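Local coordinates for prophage MuSo2, 43 kDa tail protein (PDB 3CDD) that is probably a baseplate assembly protein of a Mu-like contractile phage tail, a structural component that packs as three copies, at residues K14-W19 against A52-I57; T40-G45 against D85-T90; E142-I147 against A163-V168. All coordinates share one frame; numbering follows the deposited sequence.

Overall arrangement
Contacts 1 and 2 sit side by side in the N-terminal GpP-like region, their centres about 15 Å apart, and their segments alternate along the chain: 14-19, 40-45, 52-57, 85-90. Both reach the same set of antiparallel strands and touch where F53 lies against Y41 and I89. Both meet the second subunit of the three-chain assembly, so this end of the chain contributes to the interface. Contact 3 follows later, in the region related to the gp44-like second domain, on the opposite side of the chain's centre. Its centre is about 45 Å from that of contact 1 and about 55 Å from that of contact 2, and it joins a strand to the end of helix 155-164.

Contact 1 (K14-W19 against A52-I57); sequences KIYQGW and AFIEPI
Y16 and I54 mark the closest approach of the two backbones, their CA atoms 9.4 Å apart, so the strand 14-16 and the turn after it meet the irregular loop 52-57 mainly through side chains. The Y16 ring points into that gap. I57 comes at it from the opposite direction and sets its CD1 methyl over the ring centre, 3.9 Å from the centroid of Y16 and 8° off the normal, a well-centred CH-pi contact. CG1 of I57 follows close behind, 3.6 Å from CZ of Y16. With chi2 of I57 extended (176°), this ethyl branch runs straight out to the ring. I54 slants in separately, CD1 lying 3.8 Å from CE2 of Y16. The same I57 methyl also meets the W19 indole, with CD1 3.9 Å from CH2 of W19, and so touches the face of one aromatic ring and the edge of another. W19 is tied back to the strand by a bent hydrogen bond from its NE1 to O of Y16, 2.9 Å long, which arrives well above the carbonyl plane. L9 of strand 7-11 packs on both Y16 and W19, while I57 reaches V77, W80 and V93 on neighbouring strands; P56 meets M312 of the second subunit. The contact packs the long loop between strands 34-42 and 62-67 against the strands of the GpP-like N-terminal region, consistent with its place in the phage-barrel clan.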
loop_
_atom_site.group_PDB
_atom_site.type_symbol
_atom_site.label_atom_id
_atom_site.label_comp_id
_atom_site.label_asym_id
_atom_site.label_seq_id
_atom_site.Cartn_x
_atom_site.Cartn_y
_atom_site.Cartn_z
ATOM N N LYS A 14 36.312 -11.509 3.402
ATOM C CA LYS A 14 35.839 -12.785 2.879
ATOM C C LYS A 14 35.289 -12.648 1.457
ATOM O O LYS A 14 34.926 -11.563 1.020
ATOM C CB LYS A 14 34.800 -13.390 3.817
ATOM C CG LYS A 14 35.321 -13.539 5.246
ATOM C CD LYS A 14 34.418 -14.401 6.104
ATOM C CE LYS A 14 34.977 -14.526 7.526
ATOM N NZ LYS A 14 36.265 -15.296 7.633
ATOM N N ILE A 15 35.264 -13.762 0.736
ATOM C CA ILE A 15 34.838 -13.780 -0.647
ATOM C C ILE A 15 33.715 -14.792 -0.771
ATOM O O ILE A 15 33.826 -15.937 -0.306
ATOM C CB ILE A 15 36.016 -14.106 -1.611
ATOM C CG1 ILE A 15 37.156 -13.095 -1.429
ATOM C CG2 ILE A 15 35.543 -14.122 -3.060
ATOM C CD1 ILE A 15 38.367 -13.322 -2.331
ATOM N N TYR A 16 32.633 -14.345 -1.386
ATOM C CA TYR A 16 31.399 -15.096 -1.503
ATOM C C TYR A 16 31.011 -15.182 -2.975
ATOM O O TYR A 16 30.664 -14.188 -3.607
ATOM C CB TYR A 16 30.281 -14.416 -0.719
ATOM C CG TYR A 16 30.505 -14.318 0.780
ATOM C CD1 TYR A 16 31.175 -13.213 1.346
ATOM C CD2 TYR A 16 30.023 -15.311 1.639
ATOM C CE1 TYR A 16 31.375 -13.113 2.741
ATOM C CE2 TYR A 16 30.223 -15.228 3.027
ATOM C CZ TYR A 16 30.888 -14.126 3.565
ATOM O OH TYR A 16 31.065 -14.064 4.931
ATOM N N GLN A 17 31.119 -16.386 -3.517
ATOM C CA GLN A 17 30.779 -16.659 -4.893
ATOM C C GLN A 17 29.882 -17.883 -4.872
ATOM O O GLN A 17 29.924 -18.677 -3.929
ATOM C CB GLN A 17 32.056 -16.921 -5.711
ATOM C CG GLN A 17 31.846 -16.961 -7.224
ATOM C CD GLN A 17 31.546 -18.371 -7.759
ATOM O OE1 GLN A 17 31.860 -19.385 -7.119
ATOM N NE2 GLN A 17 30.939 -18.431 -8.941
ATOM N N GLY A 18 29.067 -18.036 -5.904
ATOM C CA GLY A 18 28.241 -19.226 -6.034
ATOM C C GLY A 18 26.815 -18.959 -5.623
ATOM O O GLY A 18 26.062 -19.891 -5.334
ATOM N N TRP A 19 26.451 -17.678 -5.600
ATOM C CA TRP A 19 25.097 -17.241 -5.291
ATOM C C TRP A 19 24.119 -17.871 -6.268
ATOM O O TRP A 19 24.475 -18.141 -7.425
ATOM C CB TRP A 19 25.017 -15.709 -5.345
ATOM C CG TRP A 19 25.941 -15.038 -4.339
ATOM C CD1 TRP A 19 27.221 -14.593 -4.564
ATOM C CD2 TRP A 19 25.667 -14.779 -2.950
ATOM N NE1 TRP A 19 27.752 -14.055 -3.403
ATOM C CE2 TRP A 19 26.816 -14.153 -2.402
ATOM C CE3 TRP A 19 24.561 -15.012 -2.115
ATOM C CZ2 TRP A 19 26.886 -13.759 -1.054
ATOM C CZ3 TRP A 19 24.630 -14.614 -0.775
ATOM C CH2 TRP A 19 25.785 -13.995 -0.262
ATOM N N ALA A 52 25.158 -26.318 8.737
ATOM C CA ALA A 52 25.503 -24.901 8.568
ATOM C C ALA A 52 26.880 -24.764 7.912
ATOM O O ALA A 52 27.811 -25.479 8.273
ATOM C CB ALA A 52 25.475 -24.177 9.920
ATOM N N PHE A 53 26.993 -23.845 6.953
ATOM C CA PHE A 53 28.151 -23.797 6.050
ATOM C C PHE A 53 28.981 -22.514 6.155
ATOM O O PHE A 53 30.183 -22.586 6.400
ATOM C CB PHE A 53 27.746 -24.097 4.581
ATOM C CG PHE A 53 26.598 -23.256 4.068
ATOM C CD1 PHE A 53 25.299 -23.753 4.083
ATOM C CD2 PHE A 53 26.822 -21.976 3.549
ATOM C CE1 PHE A 53 24.239 -22.984 3.600
ATOM C CE2 PHE A 53 25.772 -21.192 3.068
ATOM C CZ PHE A 53 24.476 -21.692 3.089
ATOM N N ILE A 54 28.355 -21.351 5.976
ATOM C CA ILE A 54 29.075 -20.078 6.152
ATOM C C ILE A 54 28.720 -19.363 7.440
ATOM O O ILE A 54 27.602 -19.474 7.953
ATOM C CB ILE A 54 28.898 -19.072 4.972
ATOM C CG1 ILE A 54 27.459 -18.559 4.878
ATOM C CG2 ILE A 54 29.378 -19.672 3.647
ATOM C CD1 ILE A 54 27.379 -17.064 4.725
ATOM N N GLU A 55 29.699 -18.625 7.953
ATOM C CA GLU A 55 29.500 -17.725 9.073
ATOM C C GLU A 55 28.674 -16.545 8.555
ATOM O O GLU A 55 28.877 -16.114 7.421
ATOM C CB GLU A 55 30.866 -17.272 9.604
ATOM C CG GLU A 55 30.822 -16.184 10.648
ATOM C CD GLU A 55 31.951 -16.300 11.636
ATOM O OE1 GLU A 55 31.932 -17.270 12.436
ATOM O OE2 GLU A 55 32.851 -15.425 11.618
ATOM N N PRO A 56 27.706 -16.062 9.354
ATOM C CA PRO A 56 26.895 -14.930 8.905
ATOM C C PRO A 56 27.677 -13.762 8.274
ATOM O O PRO A 56 28.824 -13.518 8.621
ATOM C CB PRO A 56 26.195 -14.476 10.185
ATOM C CG PRO A 56 26.041 -15.730 10.992
ATOM C CD PRO A 56 27.272 -16.559 10.677
ATOM N N ILE A 57 27.056 -13.088 7.314
ATOM C CA ILE A 57 27.528 -11.795 6.867
ATOM C C ILE A 57 26.821 -10.807 7.791
ATOM O O ILE A 57 25.597 -10.752 7.841
ATOM C CB ILE A 57 27.193 -11.521 5.369
ATOM C CG1 ILE A 57 27.683 -12.682 4.492
ATOM C CG2 ILE A 57 27.813 -10.203 4.900
ATOM C CD1 ILE A 57 27.308 -12.563 3.016
#

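Contact 2 (T40-G45 against D85-T90); sequences TYKFLG and DESTIT
Y41 and I89 form the hydrogen-bonded pair of a short antiparallel ladder: N of Y41 gives to O of I89 at 2.8 Å, and N of I89 returns a bond to O of Y41 at 2.9 Å. T40 with T90 and K42 with T88 flank it as non-hydrogen-bonded pairs, and beyond the strand F43 N still reaches S87 O. The tight part is polar and lies around the amine of K42. Bends at chi2 and chi3 (both -62°) curl this chain across its partner strand, bringing NZ of K42 within 2.6 Å of OG1 of T88 and 2.9 Å of OG of S87, with a weak third bond to S87 O. T88 OG1 passes its own hydrogen to D85 OD1 at 2.7 Å, on the syn side of the carboxylate, while S87 N takes the anti side. One carboxylate oxygen thus fixes the turn and orients the hydroxyl that receives the lysine, and its negative charge, beyond salt-bridge range, probably steadies the amine. T40 and T90, on the face that carries K42 and T88, pack closely side by side, OG1 of T40 3.4 Å from CG2 of T90. On the opposite face the ring of F43 crosses I89, with CE2 of F43 3.7 Å from CD1 of I89. The loose side is at Y41, whose exposed ring leads away from I89 to meet F53. D85 OD1 accepting from S87 N is an Asx turn, here set in the hairpin that joins strands 70-84 and 88-97, with strand 34-42 laid antiparallel beside the latter.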
loop_
_atom_site.group_PDB
_atom_site.type_symbol
_atom_site.label_atom_id
_atom_site.label_comp_id
_atom_site.label_asym_id
_atom_site.label_seq_id
_atom_site.Cartn_x
_atom_site.Cartn_y
_atom_site.Cartn_z
ATOM N N THR A 40 20.706 -20.487 -1.849
ATOM C CA THR A 40 19.774 -21.522 -1.341
ATOM C C THR A 40 20.327 -22.940 -1.517
ATOM O O THR A 40 20.545 -23.411 -2.641
ATOM C CB THR A 40 18.385 -21.401 -2.019
ATOM O OG1 THR A 40 17.890 -20.072 -1.843
ATOM C CG2 THR A 40 17.364 -22.410 -1.468
ATOM N N TYR A 41 20.601 -23.602 -0.402
ATOM C CA TYR A 41 21.004 -24.995 -0.443
ATOM C C TYR A 41 19.848 -25.900 -0.028
ATOM O O TYR A 41 19.109 -25.576 0.891
ATOM C CB TYR A 41 22.215 -25.242 0.450
ATOM C CG TYR A 41 23.539 -24.860 -0.149
ATOM C CD1 TYR A 41 23.963 -23.536 -0.158
ATOM C CD2 TYR A 41 24.393 -25.834 -0.691
ATOM C CE1 TYR A 41 25.214 -23.171 -0.702
ATOM C CE2 TYR A 41 25.640 -25.485 -1.241
ATOM C CZ TYR A 41 26.033 -24.141 -1.234
ATOM O OH TYR A 41 27.250 -23.764 -1.769
ATOM N N LYS A 42 19.709 -27.022 -0.732
ATOM C CA LYS A 42 18.793 -28.102 -0.368
ATOM C C LYS A 42 19.576 -29.348 0.107
ATOM O O LYS A 42 20.504 -29.804 -0.569
ATOM C CB LYS A 42 17.910 -28.488 -1.557
ATOM C CG LYS A 42 16.882 -27.454 -1.981
ATOM C CD LYS A 42 15.846 -27.128 -0.894
ATOM C CE LYS A 42 15.017 -28.336 -0.516
ATOM N NZ LYS A 42 14.138 -28.070 0.685
ATOM N N PHE A 43 19.174 -29.886 1.261
ATOM C CA PHE A 43 19.794 -31.062 1.841
ATOM C C PHE A 43 18.808 -32.220 1.851
ATOM O O PHE A 43 17.898 -32.265 2.686
ATOM C CB PHE A 43 20.275 -30.751 3.249
ATOM C CG PHE A 43 21.278 -29.629 3.301
ATOM C CD1 PHE A 43 22.637 -29.898 3.305
ATOM C CD2 PHE A 43 20.862 -28.314 3.315
ATOM C CE1 PHE A 43 23.560 -28.854 3.332
ATOM C CE2 PHE A 43 21.772 -27.275 3.346
ATOM C CZ PHE A 43 23.120 -27.548 3.361
ATOM N N LEU A 44 18.999 -33.164 0.923
ATOM C CA LEU A 44 18.031 -34.235 0.699
ATOM C C LEU A 44 18.015 -35.295 1.795
ATOM O O LEU A 44 17.055 -36.053 1.907
ATOM C CB LEU A 44 18.223 -34.873 -0.680
ATOM C CG LEU A 44 18.133 -33.870 -1.831
ATOM C CD1 LEU A 44 18.746 -34.445 -3.039
ATOM C CD2 LEU A 44 16.710 -33.439 -2.113
ATOM N N GLY A 45 19.074 -35.338 2.603
ATOM C CA GLY A 45 19.084 -36.160 3.813
ATOM C C GLY A 45 18.260 -35.557 4.950
ATOM O O GLY A 45 18.223 -36.117 6.039
ATOM N N ASP A 85 14.889 -24.683 6.937
ATOM C CA ASP A 85 13.980 -25.700 7.494
ATOM C C ASP A 85 14.723 -27.033 7.560
ATOM O O ASP A 85 15.953 -27.038 7.695
ATOM C CB ASP A 85 12.662 -25.793 6.723
ATOM C CG ASP A 85 12.852 -26.050 5.230
ATOM O OD1 ASP A 85 13.736 -26.835 4.845
ATOM O OD2 ASP A 85 12.098 -25.467 4.435
ATOM N N GLU A 86 14.025 -28.166 7.463
ATOM C CA GLU A 86 14.734 -29.433 7.662
ATOM C C GLU A 86 15.578 -29.860 6.462
ATOM O O GLU A 86 16.510 -30.634 6.617
ATOM C CB GLU A 86 13.793 -30.536 8.114
ATOM C CG GLU A 86 13.421 -30.390 9.561
ATOM C CD GLU A 86 12.143 -31.107 9.895
ATOM O OE1 GLU A 86 11.159 -30.983 9.123
ATOM O OE2 GLU A 86 12.123 -31.784 10.939
ATOM N N SER A 87 15.295 -29.292 5.291
ATOM C CA SER A 87 16.009 -29.664 4.080
ATOM C C SER A 87 16.494 -28.448 3.262
ATOM O O SER A 87 16.798 -28.583 2.081
ATOM C CB SER A 87 15.100 -30.551 3.227
ATOM O OG SER A 87 13.913 -29.859 2.907
ATOM N N THR A 88 16.587 -27.282 3.912
ATOM C CA THR A 88 16.855 -26.003 3.247
ATOM C C THR A 88 17.679 -25.116 4.156
ATOM O O THR A 88 17.420 -25.041 5.351
ATOM C CB THR A 88 15.546 -25.230 2.884
ATOM O OG1 THR A 88 14.572 -26.142 2.371
ATOM C CG2 THR A 88 15.793 -24.163 1.824
ATOM N N ILE A 89 18.693 -24.481 3.588
ATOM C CA ILE A 89 19.330 -23.317 4.215
ATOM C C ILE A 89 19.416 -22.223 3.157
ATOM O O ILE A 89 19.984 -22.428 2.071
ATOM C CB ILE A 89 20.736 -23.600 4.808
ATOM C CG1 ILE A 89 20.670 -24.689 5.877
ATOM C CG2 ILE A 89 21.332 -22.310 5.431
ATOM C CD1 ILE A 89 22.052 -25.211 6.358
ATOM N N THR A 90 18.828 -21.073 3.469
ATOM C CA THR A 90 18.845 -19.927 2.579
ATOM C C THR A 90 19.469 -18.779 3.340
ATOM O O THR A 90 19.002 -18.421 4.433
ATOM C CB THR A 90 17.417 -19.522 2.181
ATOM O OG1 THR A 90 16.726 -20.670 1.679
ATOM C CG2 THR A 90 17.414 -18.428 1.130
#

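Contact 3 (E142-I147 against A163-V168); sequences EPFQRI and AKQRGV
The carbonyl oxygen of E142 is gripped by two nitrogens of one guanidinium group: NE of R166 binds E142 O at 3.0 Å in a nearly straight bond (164°), and NH2 of R166 adds a weak one at 3.3 Å. The same NH2 also gives to O of P143, at 3.1 Å and more bent. E142 O and P143 O both lie close to the guanidinium plane, so the arginine meets this run of backbone edge-on. Its third nitrogen turns back to its own segment, NH1 of R166 donating to Q165 O at 2.9 Å. With all three nitrogens bonded in or near one plane, the group has little freedom to rotate. A bend at chi2 (-55°) followed by an extended chi3 swings the guanidinium over the F144 ring while NH1 stays within reach of Q165 O. There it lies flat on the ring, CZ of R166 being 4.0 Å from the centroid of F144 and the planes 9° apart, a stacked cation-pi pair. This joins two elements of the region related to the gp44-like second domain: strand 144-148, broken at Q145, with the residues leading into it, and the segment that follows helix 155-164. The aliphatic part of the arginine shares in the packing, with CG of R166 3.8 Å from CZ of F144, and CB of Q165 comes to within 4.0 Å of CE2 of F144. The F144 ring also packs on L162 of the helix, as does I147 beyond the break. At the end of that helix, A163 O accepts from both R166 N and V168 N, which approach it from opposite faces of the carbonyl plane. The buried G167 between those two donors takes a positive phi, letting the chain turn away from the helix toward strand 169-172.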
loop_
_atom_site.group_PDB
_atom_site.type_symbol
_atom_site.label_atom_id
_atom_site.label_comp_id
_atom_site.label_asym_id
_atom_site.label_seq_id
_atom_site.Cartn_x
_atom_site.Cartn_y
_atom_site.Cartn_z
ATOM N N GLU A 142 26.485 29.002 -10.818
ATOM C CA GLU A 142 26.806 30.044 -9.847
ATOM C C GLU A 142 26.796 29.523 -8.418
ATOM O O GLU A 142 26.115 28.539 -8.131
ATOM C CB GLU A 142 25.827 31.228 -9.971
ATOM C CG GLU A 142 26.072 32.140 -11.163
ATOM C CD GLU A 142 27.457 32.764 -11.159
ATOM O OE1 GLU A 142 27.691 33.732 -10.390
ATOM O OE2 GLU A 142 28.309 32.287 -11.941
ATOM N N PRO A 143 27.560 30.179 -7.518
ATOM C CA PRO A 143 27.419 29.929 -6.081
ATOM C C PRO A 143 26.002 30.253 -5.582
ATOM O O PRO A 143 25.272 30.989 -6.254
ATOM C CB PRO A 143 28.444 30.898 -5.451
ATOM C CG PRO A 143 28.738 31.919 -6.529
ATOM C CD PRO A 143 28.638 31.142 -7.806
ATOM N N PHE A 144 25.607 29.687 -4.440
ATOM C CA PHE A 144 24.399 30.130 -3.743
ATOM C C PHE A 144 24.806 31.153 -2.673
ATOM O O PHE A 144 25.714 30.891 -1.858
ATOM C CB PHE A 144 23.689 28.962 -3.065
ATOM C CG PHE A 144 23.212 27.862 -4.025
ATOM C CD1 PHE A 144 24.084 26.874 -4.473
ATOM C CD2 PHE A 144 21.881 27.819 -4.452
ATOM C CE1 PHE A 144 23.644 25.869 -5.347
ATOM C CE2 PHE A 144 21.433 26.825 -5.322
ATOM C CZ PHE A 144 22.315 25.836 -5.761
ATOM N N GLN A 145 24.136 32.300 -2.642
ATOM C CA GLN A 145 24.511 33.316 -1.656
ATOM C C GLN A 145 24.371 32.813 -0.218
ATOM O O GLN A 145 25.322 32.885 0.554
ATOM C CB GLN A 145 23.749 34.625 -1.840
ATOM C CG GLN A 145 24.488 35.787 -1.176
ATOM C CD GLN A 145 23.587 36.661 -0.352
ATOM O OE1 GLN A 145 22.510 37.052 -0.802
ATOM N NE2 GLN A 145 24.029 36.994 0.870
ATOM N N ARG A 146 23.195 32.294 0.129
ATOM C CA ARG A 146 22.945 31.770 1.467
ATOM C C ARG A 146 21.927 30.641 1.465
ATOM O O ARG A 146 20.794 30.809 1.005
ATOM C CB ARG A 146 22.506 32.871 2.436
ATOM C CG ARG A 146 22.419 32.394 3.879
ATOM C CD ARG A 146 22.058 33.518 4.827
ATOM N NE ARG A 146 20.632 33.830 4.803
ATOM C CZ ARG A 146 19.973 34.419 5.803
ATOM N NH1 ARG A 146 20.598 34.759 6.936
ATOM N NH2 ARG A 146 18.674 34.672 5.674
ATOM N N ILE A 147 22.366 29.500 1.999
ATOM C CA ILE A 147 21.588 28.261 2.088
ATOM C C ILE A 147 21.521 27.834 3.548
ATOM O O ILE A 147 22.547 27.641 4.189
ATOM C CB ILE A 147 22.251 27.108 1.262
ATOM C CG1 ILE A 147 22.330 27.459 -0.229
ATOM C CG2 ILE A 147 21.573 25.727 1.517
ATOM C CD1 ILE A 147 20.993 27.638 -0.916
ATOM N N ALA A 163 20.636 21.030 -6.515
ATOM C CA ALA A 163 20.793 20.507 -7.874
ATOM C C ALA A 163 19.683 21.011 -8.801
ATOM O O ALA A 163 19.922 21.345 -9.967
ATOM C CB ALA A 163 20.811 18.975 -7.856
ATOM N N LYS A 164 18.473 21.069 -8.257
ATOM C CA LYS A 164 17.282 21.391 -9.022
ATOM C C LYS A 164 17.292 22.873 -9.429
ATOM O O LYS A 164 16.729 23.250 -10.451
ATOM C CB LYS A 164 16.055 21.072 -8.168
ATOM C CG LYS A 164 14.908 20.447 -8.907
ATOM C CD LYS A 164 13.665 20.359 -8.010
ATOM C CE LYS A 164 12.473 21.105 -8.649
ATOM N NZ LYS A 164 11.166 20.847 -7.961
ATOM N N GLN A 165 17.930 23.707 -8.615
ATOM C CA GLN A 165 18.071 25.135 -8.896
ATOM C C GLN A 165 19.253 25.430 -9.826
ATOM O O GLN A 165 19.503 26.589 -10.154
ATOM C CB GLN A 165 18.235 25.925 -7.581
ATOM C CG GLN A 165 17.059 25.825 -6.618
ATOM C CD GLN A 165 17.377 26.361 -5.233
ATOM O OE1 GLN A 165 17.426 25.609 -4.258
ATOM N NE2 GLN A 165 17.596 27.660 -5.138
ATOM N N ARG A 166 19.989 24.390 -10.224
ATOM C CA ARG A 166 21.133 24.529 -11.137
ATOM C C ARG A 166 21.000 23.671 -12.393
ATOM O O ARG A 166 21.922 23.615 -13.215
ATOM C CB ARG A 166 22.457 24.222 -10.418
ATOM C CG ARG A 166 22.942 25.312 -9.431
ATOM C CD ARG A 166 23.057 26.699 -10.072
ATOM N NE ARG A 166 23.392 27.749 -9.095
ATOM C CZ ARG A 166 22.514 28.565 -8.507
ATOM N NH1 ARG A 166 21.217 28.476 -8.776
ATOM N NH2 ARG A 166 22.940 29.481 -7.643
ATOM N N GLY A 167 19.854 23.009 -12.532
ATOM C CA GLY A 167 19.564 22.116 -13.671
ATOM C C GLY A 167 20.539 20.973 -13.845
ATOM O O GLY A 167 20.877 20.601 -14.969
ATOM N N VAL A 168 21.010 20.418 -12.730
ATOM C CA VAL A 168 21.913 19.269 -12.774
ATOM C C VAL A 168 21.303 18.067 -12.039
ATOM O O VAL A 168 20.284 18.191 -11.353
ATOM C CB VAL A 168 23.374 19.603 -12.294
ATOM C CG1 VAL A 168 23.932 20.826 -13.041
ATOM C CG2 VAL A 168 23.466 19.805 -10.786
#